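Local coordinates for signal recognition particle 54 kDa protein (Aeropyrum pernix, PDB 7EPK), which belongs to the SRP54 family of signal recognition particle proteins, combining an N-terminal helical bundle, a P-loop nucleotide-binding domain and a helical signal-peptide-binding domain, at residues D24-D29 and W69-V74. Residues are numbered along the deposited sequence; the frame is centred on the assembly and turned at random.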
# COMPACT_ATOMS: atom_id res chain seq x y z
N ASP A 24 -22.63 -12.27 -8.77
CA ASP A 24 -23.19 -13.15 -7.71
C ASP A 24 -22.28 -14.38 -7.55
O ASP A 24 -22.05 -14.85 -6.40
CB ASP A 24 -24.62 -13.60 -8.03
CG ASP A 24 -25.66 -12.50 -7.90
OD1 ASP A 24 -25.43 -11.55 -7.10
OD2 ASP A 24 -26.70 -12.61 -8.60
N ALA A 25 -21.79 -14.90 -8.67
CA ALA A 25 -20.96 -16.12 -8.72
C ALA A 25 -19.54 -15.80 -8.24
O ALA A 25 -18.84 -16.70 -7.73
CB ALA A 25 -20.93 -16.69 -10.13
N PHE A 26 -19.11 -14.58 -8.50
CA PHE A 26 -17.74 -14.13 -8.17
C PHE A 26 -17.74 -13.87 -6.68
O PHE A 26 -16.85 -14.41 -6.04
CB PHE A 26 -17.32 -12.90 -8.98
CG PHE A 26 -16.03 -12.33 -8.48
CD1 PHE A 26 -14.82 -12.84 -8.93
CD2 PHE A 26 -16.02 -11.33 -7.51
CE1 PHE A 26 -13.62 -12.33 -8.44
CE2 PHE A 26 -14.82 -10.82 -7.04
CZ PHE A 26 -13.62 -11.32 -7.50
N VAL A 27 -18.73 -13.15 -6.15
CA VAL A 27 -18.87 -12.91 -4.69
C VAL A 27 -18.93 -14.27 -3.98
O VAL A 27 -18.18 -14.46 -3.00
CB VAL A 27 -20.08 -12.01 -4.37
CG1 VAL A 27 -20.51 -12.10 -2.91
CG2 VAL A 27 -19.79 -10.55 -4.74
N LYS A 28 -19.73 -15.20 -4.50
CA LYS A 28 -19.85 -16.58 -3.97
C LYS A 28 -18.45 -17.22 -3.91
O LYS A 28 -18.08 -17.65 -2.83
CB LYS A 28 -20.84 -17.39 -4.81
CG LYS A 28 -21.00 -18.86 -4.43
CD LYS A 28 -21.64 -19.71 -5.52
CE LYS A 28 -20.65 -20.40 -6.45
NZ LYS A 28 -19.92 -19.47 -7.35
N ASP A 29 -17.71 -17.27 -5.02
CA ASP A 29 -16.35 -17.89 -5.12
C ASP A 29 -15.44 -17.25 -4.08
O ASP A 29 -14.90 -17.99 -3.25
CB ASP A 29 -15.70 -17.73 -6.50
CG ASP A 29 -15.99 -18.82 -7.51
OD1 ASP A 29 -16.46 -19.91 -7.09
OD2 ASP A 29 -15.74 -18.59 -8.72
N TRP A 69 -14.86 -2.11 -13.11
CA TRP A 69 -15.21 -1.23 -11.97
C TRP A 69 -15.46 -2.08 -10.73
O TRP A 69 -15.37 -1.55 -9.61
CB TRP A 69 -16.44 -0.40 -12.29
CG TRP A 69 -16.78 0.62 -11.25
CD1 TRP A 69 -17.96 0.74 -10.57
CD2 TRP A 69 -15.93 1.69 -10.78
NE1 TRP A 69 -17.92 1.82 -9.73
CE2 TRP A 69 -16.68 2.42 -9.82
CE3 TRP A 69 -14.62 2.10 -11.06
CZ2 TRP A 69 -16.15 3.53 -9.16
CZ3 TRP A 69 -14.10 3.19 -10.41
CH2 TRP A 69 -14.86 3.90 -9.47
N MET A 70 -15.90 -3.31 -10.92
CA MET A 70 -16.34 -4.15 -9.79
C MET A 70 -15.08 -4.74 -9.15
O MET A 70 -15.03 -4.77 -7.92
CB MET A 70 -17.29 -5.28 -10.22
CG MET A 70 -17.83 -6.07 -9.05
SD MET A 70 -18.75 -5.05 -7.89
CE MET A 70 -19.42 -6.36 -6.86
N ILE A 71 -14.11 -5.18 -9.95
CA ILE A 71 -12.83 -5.72 -9.43
C ILE A 71 -12.08 -4.59 -8.71
O ILE A 71 -11.51 -4.85 -7.64
CB ILE A 71 -12.00 -6.36 -10.55
CG1 ILE A 71 -12.71 -7.59 -11.11
CG2 ILE A 71 -10.60 -6.69 -10.06
CD1 ILE A 71 -13.00 -8.63 -10.04
N LYS A 72 -12.13 -3.37 -9.24
CA LYS A 72 -11.51 -2.17 -8.63
C LYS A 72 -12.12 -1.95 -7.24
O LYS A 72 -11.42 -1.42 -6.37
CB LYS A 72 -11.70 -0.98 -9.56
CG LYS A 72 -11.47 0.40 -8.96
CD LYS A 72 -10.03 0.83 -8.94
CE LYS A 72 -9.91 2.33 -9.05
NZ LYS A 72 -10.97 3.00 -8.27
N ILE A 73 -13.38 -2.32 -7.06
CA ILE A 73 -14.10 -2.20 -5.76
C ILE A 73 -13.74 -3.40 -4.87
O ILE A 73 -13.64 -3.20 -3.64
CB ILE A 73 -15.62 -2.09 -5.97
CG1 ILE A 73 -16.02 -0.69 -6.44
CG2 ILE A 73 -16.35 -2.49 -4.70
CD1 ILE A 73 -17.53 -0.50 -6.63
N VAL A 74 -13.58 -4.59 -5.44
CA VAL A 74 -13.27 -5.82 -4.65
C VAL A 74 -11.86 -5.65 -4.06
O VAL A 74 -11.73 -5.67 -2.83
CB VAL A 74 -13.46 -7.09 -5.51
CG1 VAL A 74 -12.83 -8.33 -4.91
CG2 VAL A 74 -14.95 -7.34 -5.76
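Ala25 O, one residue before the Phe26 that makes the interhelical contact, is gripped by two donors: Asp29 N at 3.0 Å, in the regular helical pattern, and Lys28 NZ, also at 3.0 Å. The ammonium nitrogen lies in the carbonyl plane on a lone pair, with a C=O...N angle of 121°. Lys28 has curled back over its own helix, and Lys28 NZ also makes a salt bridge with Asp29 OD1 at 3.5 Å, its hydrogen bond weak. Asp29 OD1 forms a second salt bridge, to Arg32, and Asp29 OD2 one to Lys11 of helix 4-13; between the two segments there is no hydrogen bond.

What crosses is the Phe26 ring. The backbones stay well apart, with Phe26 CA 9.8 Å from Ile71 CA, and the aromatic side chain spans the gap. Phe26 CG lies anti to the backbone N (chi1 171°), which carries the far end of the ring to helix 66-81. There Ile71 CD1 comes within 3.8 Å of Phe26 CZ, the two side chains crossing at about a right angle. The same methyl makes an off-centre CH-pi contact, 4.2 Å from the Phe26 ring centroid and 29° off the ring normal.

Both helices belong to the N-terminal helical bundle of SRP54-type proteins, and this apolar contact joins helix 19-36 to helix 66-81 within it. The Val74 and Phe26 side chains point at each other from opposite directions, and both Val74 branches make contact: Val74 CG2 lies 3.7 Å from Phe26 CE2 in an oblique approach, whereas Val74 CG1, 3.8 Å from Phe26 CE2, sits at the ring edge, in plane. Phe12 of helix 4-13 touches both the Phe26 ring and Ile71, while Val74 also packs on Ile51 of helix 41-57. Ile71 additionally meets Leu296 and Leu299 of the long helix 293-320.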